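Local structure of manganese lipoxygenase (5FX8) at residues N157-S171 against K594-A606. The protein oxygenates linoleic and alpha-linolenic acids with a catalytic manganese ion, giving 11S- and 13R-hydroperoxy fatty acids, of which the 13R form is the final product. Sequence-based numbering, arbitrary orientation.
Sequences NCTSDLLFSMERLSS and KGLSQGMPFVWTA. Unlike the reference sequence in segment 157-171: Cys158 (reference Tyr). With NAG (2-acetamido-2-deoxy-beta-D-glucopyranose), chain D.
Asn157 and Pro601 share the one hydrogen bond that crosses between 157-171 and 594-606: Asn157 ND2 lies 2.8 Å from Pro601 O, in the carbonyl plane and on a lone pair, while Pro601 O itself lies 18° out of the Asn157 amide plane. The same nitrogen carries the N-linked NAG, whose N2 donates almost straight to Gly595 O (2.9 Å, 176°). Ser156 OG is hydrogen-bonded to the sugar as well.

Apolar packing follows along helix 161-166. The Pro601 ring sits against its first turn, with CG 3.7 Å from Leu163 N and close to Ser160 OG, the N-cap oxygen that accepts from Leu163 N. Leu162 CD2 touches both Leu596 CD2 and Pro601 CD. With its CG anti to the backbone N (chi1 175°), Leu163 turns CG onto Phe602 CD1 at 3.7 Å, the two side chains crossing at about a right angle. Met600, extended beyond CG, brings its methyl against Met166, Met600 CE to Met166 CB 3.4 Å, the chains crossing at a slant, and on to Ser170 OG.

Polar and aromatic groups meet at the far end, where Trp604 is about 12 Å from the manganese ligand His478, and Ser171 as far from Asn482, between side chains. Ser170 OG donates to Met166 O at 3.0 Å, from above the carbonyl plane, opposite the face used by Leu169 N; Ser170 OG also lies at the edge of the Phe602 ring. Ser170 CB stands over the five-membered ring of Trp604 in a CH-pi contact, 4.0 Å from its centroid, and Ala606 N covers the other face.

Glycosylation leaves Asn157 ND2 a single N-H, which Pro601 O takes, and Gly595 O holds the sugar N2; largely buried, mostly apolar packing makes up the rest of the join.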
ATOM      1  N   ASN A 157       9.329 -22.995  -3.635  1.00 25.07           N
ATOM      2  CA  ASN A 157       8.877 -23.938  -2.626  1.00 22.97           C
ATOM      3  C   ASN A 157       7.364 -23.964  -2.549  1.00 23.34           C
ATOM      4  O   ASN A 157       6.799 -24.256  -1.499  1.00 24.21           O
ATOM      5  CB  ASN A 157       9.484 -23.602  -1.270  1.00 20.10           C
ATOM      6  CG  ASN A 157      10.974 -23.399  -1.343  1.00 23.02           C
ATOM      7  OD1 ASN A 157      11.619 -23.912  -2.244  1.00 23.91           O
ATOM      8  ND2 ASN A 157      11.532 -22.647  -0.392  1.00 22.07           N
ATOM      9  N   CYS A 158       6.699 -23.682  -3.670  1.00 24.47           N
ATOM     10  CA  CYS A 158       5.283 -23.354  -3.604  1.00 21.26           C
ATOM     11  C   CYS A 158       4.448 -24.562  -3.221  1.00 18.02           C
ATOM     12  O   CYS A 158       3.371 -24.407  -2.645  1.00 18.94           O
ATOM     13  CB  CYS A 158       4.813 -22.730  -4.924  1.00 21.47           C
ATOM     14  SG  CYS A 158       4.485 -23.791  -6.358  1.00 37.02           S
ATOM     15  N   THR A 159       4.934 -25.762  -3.478  1.00 20.06           N
ATOM     16  CA  THR A 159       4.150 -26.942  -3.145  1.00 20.76           C
ATOM     17  C   THR A 159       4.352 -27.384  -1.715  1.00 19.23           C
ATOM     18  O   THR A 159       3.718 -28.351  -1.289  1.00 20.91           O
ATOM     19  CB  THR A 159       4.505 -28.099  -4.064  1.00 19.11           C
ATOM     20  OG1 THR A 159       5.916 -28.319  -3.987  1.00 21.81           O
ATOM     21  CG2 THR A 159       4.094 -27.794  -5.472  1.00 19.16           C
ATOM     22  N   SER A 160       5.217 -26.696  -0.984  1.00 19.17           N
ATOM     23  CA  SER A 160       5.565 -27.088   0.367  1.00 15.20           C
ATOM     24  C   SER A 160       4.377 -26.922   1.294  1.00 16.39           C
ATOM     25  O   SER A 160       3.716 -25.882   1.293  1.00 17.76           O
ATOM     26  CB  SER A 160       6.734 -26.253   0.857  1.00 15.33           C
ATOM     27  OG  SER A 160       6.750 -26.238   2.251  1.00 14.91           O
ATOM     28  N   ASP A 161       4.107 -27.960   2.086  1.00 17.34           N
ATOM     29  CA  ASP A 161       3.003 -27.894   3.027  1.00 14.57           C
ATOM     30  C   ASP A 161       3.343 -26.975   4.177  1.00 14.54           C
ATOM     31  O   ASP A 161       2.464 -26.301   4.714  1.00 20.87           O
ATOM     32  CB  ASP A 161       2.651 -29.288   3.551  1.00 16.51           C
ATOM     33  CG  ASP A 161       1.853 -30.123   2.551  1.00 20.72           C
ATOM     34  OD1 ASP A 161       0.992 -29.569   1.852  1.00 20.06           O
ATOM     35  OD2 ASP A 161       2.056 -31.352   2.478  1.00 29.71           O
ATOM     36  N   LEU A 162       4.613 -26.947   4.579  1.00 17.10           N
ATOM     37  CA  LEU A 162       5.020 -26.053   5.656  1.00 13.96           C
ATOM     38  C   LEU A 162       4.834 -24.601   5.249  1.00 14.26           C
ATOM     39  O   LEU A 162       4.452 -23.763   6.067  1.00 21.42           O
ATOM     40  CB  LEU A 162       6.467 -26.313   6.058  1.00 12.38           C
ATOM     41  CG  LEU A 162       7.025 -25.368   7.129  1.00 12.94           C
ATOM     42  CD1 LEU A 162       6.432 -25.663   8.450  1.00 13.34           C
ATOM     43  CD2 LEU A 162       8.503 -25.446   7.225  1.00 12.44           C
ATOM     44  N   LEU A 163       5.092 -24.285   3.987  1.00 13.45           N
ATOM     45  CA  LEU A 163       4.816 -22.941   3.521  1.00 13.03           C
ATOM     46  C   LEU A 163       3.325 -22.657   3.511  1.00 14.23           C
ATOM     47  O   LEU A 163       2.917 -21.516   3.724  1.00 21.62           O
ATOM     48  CB  LEU A 163       5.416 -22.744   2.135  1.00 15.20           C
ATOM     49  CG  LEU A 163       5.190 -21.461   1.333  1.00 15.71           C
ATOM     50  CD1 LEU A 163       6.339 -21.278   0.405  1.00 16.85           C
ATOM     51  CD2 LEU A 163       3.917 -21.508   0.525  1.00 13.60           C
ATOM     52  N   PHE A 164       2.491 -23.663   3.251  1.00 14.16           N
ATOM     53  CA  PHE A 164       1.060 -23.410   3.195  1.00 12.84           C
ATOM     54  C   PHE A 164       0.482 -23.196   4.582  1.00 13.82           C
ATOM     55  O   PHE A 164      -0.448 -22.404   4.759  1.00 15.37           O
ATOM     56  CB  PHE A 164       0.329 -24.558   2.511  1.00 12.69           C
ATOM     57  CG  PHE A 164      -1.150 -24.434   2.590  1.00 13.97           C
ATOM     58  CD1 PHE A 164      -1.818 -23.494   1.819  1.00 12.70           C
ATOM     59  CD2 PHE A 164      -1.871 -25.218   3.464  1.00 11.89           C
ATOM     60  CE1 PHE A 164      -3.181 -23.354   1.906  1.00 12.57           C
ATOM     61  CE2 PHE A 164      -3.223 -25.090   3.557  1.00 13.93           C
ATOM     62  CZ  PHE A 164      -3.887 -24.161   2.773  1.00 14.16           C
ATOM     63  N   SER A 165       0.990 -23.909   5.573  1.00 15.00           N
ATOM     64  CA  SER A 165       0.491 -23.704   6.922  1.00 13.48           C
ATOM     65  C   SER A 165       1.071 -22.433   7.542  1.00 12.19           C
ATOM     66  O   SER A 165       0.347 -21.656   8.171  1.00 11.33           O
ATOM     67  CB  SER A 165       0.806 -24.926   7.768  1.00 14.62           C
ATOM     68  OG  SER A 165       2.191 -25.160   7.708  1.00 13.89           O
ATOM     69  N   MET A 166       2.358 -22.180   7.343  1.00 11.60           N
ATOM     70  CA  MET A 166       2.967 -21.011   7.967  1.00 11.80           C
ATOM     71  C   MET A 166       2.405 -19.679   7.464  1.00 12.12           C
ATOM     72  O   MET A 166       2.506 -18.685   8.177  1.00 11.13           O
ATOM     73  CB  MET A 166       4.472 -21.039   7.766  1.00 12.25           C
ATOM     74  CG  MET A 166       5.166 -22.012   8.659  1.00 11.21           C
ATOM     75  SD  MET A 166       4.593 -21.860  10.335  1.00 15.62           S
ATOM     76  CE  MET A 166       5.806 -20.706  10.928  1.00  9.70           C
ATOM     77  N   GLU A 167       1.817 -19.626   6.264  1.00 11.78           N
ATOM     78  CA  GLU A 167       1.175 -18.400   5.816  1.00 11.23           C
ATOM     79  C   GLU A 167       0.121 -17.903   6.801  1.00 11.06           C
ATOM     80  O   GLU A 167      -0.096 -16.694   6.907  1.00 17.68           O
ATOM     81  CB  GLU A 167       0.549 -18.610   4.439  1.00 12.98           C
ATOM     82  CG  GLU A 167       1.496 -18.415   3.265  1.00 14.56           C
ATOM     83  CD  GLU A 167       0.931 -18.900   1.928  1.00 18.85           C
ATOM     84  OE1 GLU A 167      -0.270 -19.196   1.831  1.00 17.04           O
ATOM     85  OE2 GLU A 167       1.702 -19.018   0.959  1.00 24.65           O
ATOM     86  N   ARG A 168      -0.548 -18.810   7.519  1.00 10.80           N
ATOM     87  CA  ARG A 168      -1.553 -18.423   8.498  1.00  9.85           C
ATOM     88  C   ARG A 168      -0.951 -17.791   9.739  1.00 10.52           C
ATOM     89  O   ARG A 168      -1.700 -17.348  10.601  1.00 10.33           O
ATOM     90  CB  ARG A 168      -2.402 -19.618   8.932  1.00  9.59           C
ATOM     91  CG  ARG A 168      -2.828 -20.562   7.842  1.00 11.02           C
ATOM     92  CD  ARG A 168      -3.383 -19.839   6.664  1.00 11.98           C
ATOM     93  NE  ARG A 168      -2.756 -20.273   5.433  1.00 11.20           N
ATOM     94  CZ  ARG A 168      -2.798 -19.586   4.312  1.00 11.19           C
ATOM     95  NH1 ARG A 168      -3.426 -18.443   4.288  1.00 16.57           N
ATOM     96  NH2 ARG A 168      -2.219 -20.045   3.226  1.00 13.10           N
ATOM     97  N   LEU A 169       0.369 -17.781   9.877  1.00 11.27           N
ATOM     98  CA  LEU A 169       1.053 -17.104  10.968  1.00 11.76           C
ATOM     99  C   LEU A 169       1.921 -15.956  10.448  1.00 13.58           C
ATOM    100  O   LEU A 169       2.762 -15.441  11.179  1.00 11.82           O
ATOM    101  CB  LEU A 169       1.885 -18.095  11.788  1.00 10.44           C
ATOM    102  CG  LEU A 169       1.096 -19.206  12.502  1.00 11.46           C
ATOM    103  CD1 LEU A 169       1.974 -20.338  12.965  1.00 10.26           C
ATOM    104  CD2 LEU A 169       0.312 -18.710  13.693  1.00 10.27           C
ATOM    105  N   SER A 170       1.731 -15.538   9.203  1.00 11.17           N
ATOM    106  CA  SER A 170       2.553 -14.467   8.659  1.00 11.25           C
ATOM    107  C   SER A 170       1.789 -13.613   7.650  1.00 10.99           C
ATOM    108  O   SER A 170       1.340 -12.523   7.988  1.00 10.62           O
ATOM    109  CB  SER A 170       3.809 -15.048   8.028  1.00 10.47           C
ATOM    110  OG  SER A 170       3.484 -16.015   7.077  1.00  9.43           O
ATOM    111  N   SER A 171       1.636 -14.104   6.417  1.00 11.35           N
ATOM    112  CA  SER A 171       0.955 -13.349   5.364  1.00 10.77           C
ATOM    113  C   SER A 171      -0.432 -12.886   5.774  1.00 13.54           C
ATOM    114  O   SER A 171      -0.808 -11.746   5.510  1.00 21.60           O
ATOM    115  CB  SER A 171       0.834 -14.206   4.132  1.00 11.76           C
ATOM    116  OG  SER A 171       2.102 -14.643   3.808  1.00 13.11           O
ATOM    117  N   LYS A 594      18.526 -25.045   6.882  1.00 21.84           N
ATOM    118  CA  LYS A 594      17.413 -25.901   6.535  1.00 22.04           C
ATOM    119  C   LYS A 594      16.506 -25.295   5.484  1.00 18.75           C
ATOM    120  O   LYS A 594      15.399 -25.787   5.296  1.00 26.54           O
ATOM    121  CB  LYS A 594      16.611 -26.245   7.778  1.00 24.64           C
ATOM    122  CG  LYS A 594      17.290 -27.245   8.688  1.00 29.02           C
ATOM    123  CD  LYS A 594      16.269 -28.243   9.244  1.00 46.31           C
ATOM    124  CE  LYS A 594      15.073 -27.550   9.930  1.00 41.24           C
ATOM    125  NZ  LYS A 594      14.013 -28.511  10.395  1.00 37.13           N
ATOM    126  N   GLY A 595      16.930 -24.254   4.785  1.00 18.61           N
ATOM    127  CA  GLY A 595      16.022 -23.652   3.823  1.00 20.94           C
ATOM    128  C   GLY A 595      14.859 -22.893   4.431  1.00 20.95           C
ATOM    129  O   GLY A 595      13.838 -22.706   3.771  1.00 20.22           O
ATOM    130  N   LEU A 596      14.990 -22.433   5.667  1.00 18.72           N
ATOM    131  CA  LEU A 596      13.906 -21.769   6.357  1.00 15.97           C
ATOM    132  C   LEU A 596      14.284 -20.346   6.727  1.00 18.13           C
ATOM    133  O   LEU A 596      15.444 -20.055   7.028  1.00 17.76           O
ATOM    134  CB  LEU A 596      13.531 -22.517   7.606  1.00 15.74           C
ATOM    135  CG  LEU A 596      13.064 -23.939   7.401  1.00 15.51           C
ATOM    136  CD1 LEU A 596      12.737 -24.504   8.754  1.00 17.75           C
ATOM    137  CD2 LEU A 596      11.856 -23.939   6.532  1.00 13.46           C
ATOM    138  N   SER A 597      13.287 -19.460   6.701  1.00 15.06           N
ATOM    139  CA  SER A 597      13.414 -18.097   7.215  1.00 14.90           C
ATOM    140  C   SER A 597      12.295 -17.857   8.206  1.00 14.44           C
ATOM    141  O   SER A 597      11.120 -17.931   7.833  1.00 23.02           O
ATOM    142  CB  SER A 597      13.347 -17.062   6.095  1.00 17.02           C
ATOM    143  OG  SER A 597      13.273 -15.765   6.643  1.00 17.29           O
ATOM    144  N   GLN A 598      12.653 -17.561   9.456  1.00 14.28           N
ATOM    145  CA  GLN A 598      11.698 -17.556  10.567  1.00 12.08           C
ATOM    146  C   GLN A 598      10.894 -18.841  10.603  1.00 13.83           C
ATOM    147  O   GLN A 598       9.711 -18.837  10.920  1.00 21.33           O
ATOM    148  CB  GLN A 598      10.737 -16.375  10.503  1.00 13.46           C
ATOM    149  CG  GLN A 598      11.372 -15.070  10.223  1.00 12.20           C
ATOM    150  CD  GLN A 598      10.346 -14.002   9.998  1.00 13.44           C
ATOM    151  OE1 GLN A 598      10.031 -13.234  10.900  1.00 14.24           O
ATOM    152  NE2 GLN A 598       9.805 -13.948   8.788  1.00 11.76           N
ATOM    153  N   GLY A 599      11.519 -19.943  10.225  1.00 15.73           N
ATOM    154  CA  GLY A 599      10.851 -21.225  10.288  1.00 14.72           C
ATOM    155  C   GLY A 599       9.939 -21.509   9.129  1.00 14.29           C
ATOM    156  O   GLY A 599       9.028 -22.314   9.267  1.00 14.60           O
ATOM    157  N   MET A 600      10.171 -20.874   7.988  1.00 14.36           N
ATOM    158  CA  MET A 600       9.281 -20.868   6.848  1.00 13.48           C
ATOM    159  C   MET A 600      10.070 -21.033   5.568  1.00 15.41           C
ATOM    160  O   MET A 600      11.182 -20.523   5.458  1.00 17.72           O
ATOM    161  CB  MET A 600       8.518 -19.551   6.725  1.00 14.75           C
ATOM    162  CG  MET A 600       7.502 -19.272   7.734  1.00 17.60           C
ATOM    163  SD  MET A 600       6.623 -17.744   7.345  1.00  9.55           S
ATOM    164  CE  MET A 600       5.445 -17.917   8.606  1.00 17.60           C
ATOM    165  N   PRO A 601       9.477 -21.631   4.561  1.00 16.11           N
ATOM    166  CA  PRO A 601      10.175 -21.794   3.287  1.00 16.22           C
ATOM    167  C   PRO A 601      10.117 -20.582   2.377  1.00 17.55           C
ATOM    168  O   PRO A 601      10.369 -20.709   1.176  1.00 19.48           O
ATOM    169  CB  PRO A 601       9.450 -22.986   2.651  1.00 16.71           C
ATOM    170  CG  PRO A 601       8.743 -23.637   3.756  1.00 14.77           C
ATOM    171  CD  PRO A 601       8.352 -22.562   4.679  1.00 15.94           C
ATOM    172  N   PHE A 602       9.773 -19.417   2.922  1.00 15.52           N
ATOM    173  CA  PHE A 602       9.830 -18.171   2.171  1.00 15.01           C
ATOM    174  C   PHE A 602      10.232 -17.039   3.099  1.00 15.70           C
ATOM    175  O   PHE A 602      10.076 -17.116   4.315  1.00 13.65           O
ATOM    176  CB  PHE A 602       8.504 -17.837   1.461  1.00 15.66           C
ATOM    177  CG  PHE A 602       7.361 -17.512   2.380  1.00 16.68           C
ATOM    178  CD1 PHE A 602       6.621 -18.527   2.987  1.00 14.71           C
ATOM    179  CD2 PHE A 602       6.988 -16.204   2.590  1.00 12.45           C
ATOM    180  CE1 PHE A 602       5.560 -18.237   3.812  1.00 12.21           C
ATOM    181  CE2 PHE A 602       5.936 -15.913   3.400  1.00 11.76           C
ATOM    182  CZ  PHE A 602       5.210 -16.938   4.022  1.00 10.68           C
ATOM    183  N   VAL A 603      10.761 -15.985   2.494  1.00 16.63           N
ATOM    184  CA  VAL A 603      11.183 -14.794   3.211  1.00 16.11           C
ATOM    185  C   VAL A 603      10.037 -13.804   3.234  1.00 14.93           C
ATOM    186  O   VAL A 603       9.544 -13.393   2.184  1.00 17.60           O
ATOM    187  CB  VAL A 603      12.416 -14.166   2.562  1.00 15.03           C
ATOM    188  CG1 VAL A 603      12.747 -12.928   3.270  1.00 13.85           C
ATOM    189  CG2 VAL A 603      13.564 -15.120   2.608  1.00 16.67           C
ATOM    190  N   TRP A 604       9.628 -13.405   4.428  1.00 14.70           N
ATOM    191  CA  TRP A 604       8.475 -12.550   4.641  1.00 12.63           C
ATOM    192  C   TRP A 604       8.964 -11.231   5.227  1.00 12.31           C
ATOM    193  O   TRP A 604       9.749 -11.232   6.181  1.00 11.06           O
ATOM    194  CB  TRP A 604       7.480 -13.254   5.560  1.00 11.75           C
ATOM    195  CG  TRP A 604       6.245 -12.494   5.840  1.00 12.32           C
ATOM    196  CD1 TRP A 604       5.195 -12.308   4.997  1.00 12.10           C
ATOM    197  CD2 TRP A 604       5.917 -11.817   7.049  1.00 10.73           C
ATOM    198  NE1 TRP A 604       4.241 -11.549   5.600  1.00 11.55           N
ATOM    199  CE2 TRP A 604       4.661 -11.229   6.862  1.00 12.89           C
ATOM    200  CE3 TRP A 604       6.569 -11.640   8.267  1.00 12.19           C
ATOM    201  CZ2 TRP A 604       4.035 -10.476   7.854  1.00 11.55           C
ATOM    202  CZ3 TRP A 604       5.953 -10.889   9.258  1.00 11.52           C
ATOM    203  CH2 TRP A 604       4.699 -10.324   9.047  1.00 11.51           C
ATOM    204  N   THR A 605       8.539 -10.111   4.622  1.00 11.09           N
ATOM    205  CA  THR A 605       9.080  -8.803   4.958  1.00 10.69           C
ATOM    206  C   THR A 605       8.011  -7.733   5.009  1.00 11.16           C
ATOM    207  O   THR A 605       8.304  -6.561   4.790  1.00 10.44           O
ATOM    208  CB  THR A 605      10.122  -8.353   3.946  1.00 12.63           C
ATOM    209  OG1 THR A 605       9.506  -8.256   2.662  1.00 14.71           O
ATOM    210  CG2 THR A 605      11.276  -9.311   3.880  1.00 13.02           C
ATOM    211  N   ALA A 606       6.766  -8.118   5.270  1.00 13.84           N
ATOM    212  CA  ALA A 606       5.635  -7.227   5.076  1.00  9.44           C
ATOM    213  C   ALA A 606       5.588  -6.126   6.104  1.00 12.80           C
ATOM    214  O   ALA A 606       4.820  -5.172   5.942  1.00 15.52           O
ATOM    215  CB  ALA A 606       4.341  -7.994   5.161  1.00 11.60           C
TER
HETATM  216  C1  NAG D   1      12.944 -22.377  -0.284  1.00 22.42           C
HETATM  217  C2  NAG D   1      13.744 -23.643   0.097  1.00 22.46           C
HETATM  218  C3  NAG D   1      15.234 -23.334   0.219  1.00 27.18           C
HETATM  219  C4  NAG D   1      15.736 -22.559  -0.989  1.00 30.37           C
HETATM  220  C5  NAG D   1      14.849 -21.348  -1.211  1.00 27.60           C
HETATM  221  C6  NAG D   1      15.265 -20.516  -2.394  1.00 28.41           C
HETATM  222  C7  NAG D   1      12.603 -25.383   1.401  1.00 21.85           C
HETATM  223  C8  NAG D   1      12.187 -25.822   2.767  1.00 18.57           C
HETATM  224  N2  NAG D   1      13.252 -24.219   1.334  1.00 19.45           N
HETATM  225  O3  NAG D   1      15.948 -24.560   0.331  1.00 32.54           O
HETATM  226  O4  NAG D   1      17.078 -22.134  -0.782  1.00 35.52           O
HETATM  227  O5  NAG D   1      13.506 -21.787  -1.443  1.00 26.00           O
HETATM  228  O6  NAG D   1      14.719 -21.031  -3.593  1.00 26.45           O
HETATM  229  O7  NAG D   1      12.353 -26.040   0.406  1.00 21.75           O